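Ringhalexin (Hemachatus haemachatus, PDB 4ZQY) acts as an anticoagulant three-finger toxin that inhibits activation of coagulation factor X by factor VIIa, and is also weakly and irreversibly neurotoxic. Local coordinates at residues K26-G31 against Y54-A59. Numbering follows the deposited sequence.
Sequences KKFPKG and YVDCCA
K26 and F28 each exchange a pair of backbone hydrogen bonds with the opposing strand, K26 with D56 and F28 with Y54. The strands run antiparallel, their N-to-C directions 162° apart. K26 bonds through N to D56 O (2.9 Å) and through O to D56 N (2.7 Å). Between these pairs, K27 faces V55 in a non-hydrogen-bonded pair on the other face of the sheet, where apolar V55 also suits packing on I14 of the second subunit.

Apolar contacts gather on the face of K26, F28, Y54 and D56. A chi1 of 58° sets F28 CG between its backbone N and carbonyl carbon, keeping the flat ring close to the partner strand: one face takes Y54 CB, 3.9 Å from the centroid, and a C-H edge meets D56, CE1 lying 3.4 Å from OD1. The two aromatic planes meet obliquely, at 37°. K30's long chain lays CG over a face of the Y54 ring, 3.7 Å from its centroid, and brings NZ near Y54 OH, a bond too short to trust in detail.

In this three-finger toxin 53-58 is the outermost strand of the chain's own sheet, its other edge pairing antiparallel with a strand of the second subunit. K26 NZ and D56 OD2, 4.0 Å apart, are beyond a salt bridge; with NZ bonded to R65 O and OD1 to T13 of the second subunit, their charges probably attract only weakly, leaving backbone bonds and CH-pi packing to carry the pairing.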
# COMPACT_ATOMS: atom_id res chain seq x y z
N LYS A 26 -8.30 0.10 -3.17
CA LYS A 26 -8.29 1.52 -3.51
C LYS A 26 -7.09 1.87 -4.38
O LYS A 26 -5.95 1.60 -4.01
CB LYS A 26 -8.29 2.40 -2.26
CG LYS A 26 -8.42 3.87 -2.65
CD LYS A 26 -8.50 4.82 -1.48
CE LYS A 26 -7.12 5.08 -0.89
NZ LYS A 26 -7.13 6.19 0.10
N LYS A 27 -7.35 2.48 -5.53
CA LYS A 27 -6.30 2.81 -6.47
C LYS A 27 -6.11 4.34 -6.59
O LYS A 27 -7.08 5.08 -6.76
CB LYS A 27 -6.66 2.21 -7.84
CG LYS A 27 -5.52 1.89 -8.77
CD LYS A 27 -6.01 1.16 -10.04
CE LYS A 27 -6.39 -0.31 -9.73
NZ LYS A 27 -6.83 -1.10 -10.93
N PHE A 28 -4.87 4.81 -6.47
CA PHE A 28 -4.60 6.24 -6.57
C PHE A 28 -3.20 6.50 -7.13
O PHE A 28 -2.31 5.67 -6.97
CB PHE A 28 -4.80 6.91 -5.20
CG PHE A 28 -3.96 6.35 -4.10
CD1 PHE A 28 -4.36 5.22 -3.41
CD2 PHE A 28 -2.81 6.99 -3.71
CE1 PHE A 28 -3.60 4.71 -2.38
CE2 PHE A 28 -2.03 6.49 -2.68
CZ PHE A 28 -2.43 5.35 -2.01
N PRO A 29 -3.00 7.65 -7.80
CA PRO A 29 -1.72 7.90 -8.48
C PRO A 29 -0.60 8.29 -7.52
O PRO A 29 -0.92 8.72 -6.41
CB PRO A 29 -2.05 9.07 -9.41
CG PRO A 29 -3.17 9.77 -8.71
CD PRO A 29 -3.99 8.70 -8.08
N LYS A 30 0.66 8.24 -7.96
CA LYS A 30 1.76 8.41 -7.01
C LYS A 30 2.31 9.82 -6.83
O LYS A 30 2.62 10.21 -5.70
CB LYS A 30 2.95 7.52 -7.45
CG LYS A 30 3.03 6.11 -6.85
CD LYS A 30 4.29 5.30 -7.31
CE LYS A 30 5.62 5.67 -6.63
NZ LYS A 30 5.67 5.53 -5.14
N GLY A 31 2.39 10.62 -7.90
CA GLY A 31 2.81 12.00 -7.69
C GLY A 31 1.78 13.09 -7.73
O GLY A 31 2.13 14.25 -7.94
N TYR A 54 -0.41 3.43 -6.65
CA TYR A 54 -0.52 2.56 -5.48
C TYR A 54 -1.87 1.84 -5.48
O TYR A 54 -2.85 2.39 -5.99
CB TYR A 54 -0.41 3.35 -4.17
CG TYR A 54 0.90 4.07 -3.91
CD1 TYR A 54 2.02 3.36 -3.51
CD2 TYR A 54 0.98 5.46 -3.95
CE1 TYR A 54 3.21 4.01 -3.24
CE2 TYR A 54 2.16 6.11 -3.67
CZ TYR A 54 3.27 5.38 -3.31
OH TYR A 54 4.47 6.00 -3.03
N VAL A 55 -1.94 0.62 -4.95
CA VAL A 55 -3.24 -0.03 -4.72
C VAL A 55 -3.27 -0.46 -3.25
O VAL A 55 -2.37 -1.12 -2.75
CB VAL A 55 -3.55 -1.23 -5.68
CG1 VAL A 55 -3.01 -0.96 -7.07
CG2 VAL A 55 -3.03 -2.55 -5.17
N ASP A 56 -4.28 0.01 -2.54
CA ASP A 56 -4.52 -0.47 -1.20
C ASP A 56 -5.37 -1.69 -1.39
O ASP A 56 -6.20 -1.74 -2.29
CB ASP A 56 -5.27 0.54 -0.34
CG ASP A 56 -4.49 1.82 -0.12
OD1 ASP A 56 -3.31 1.86 -0.52
OD2 ASP A 56 -5.05 2.78 0.45
N CYS A 57 -5.11 -2.71 -0.59
CA CYS A 57 -5.92 -3.90 -0.63
C CYS A 57 -6.20 -4.32 0.81
O CYS A 57 -5.27 -4.47 1.60
CB CYS A 57 -5.20 -5.01 -1.41
SG CYS A 57 -6.20 -6.43 -1.82
N CYS A 58 -7.48 -4.42 1.17
CA CYS A 58 -7.87 -4.77 2.53
C CYS A 58 -9.07 -5.72 2.48
O CYS A 58 -9.66 -5.92 1.42
CB CYS A 58 -8.20 -3.51 3.34
SG CYS A 58 -9.51 -2.42 2.71
N ALA A 59 -9.42 -6.31 3.63
CA ALA A 59 -10.38 -7.41 3.67
C ALA A 59 -11.38 -7.28 4.82
O ALA A 59 -11.63 -8.24 5.55
CB ALA A 59 -9.66 -8.74 3.75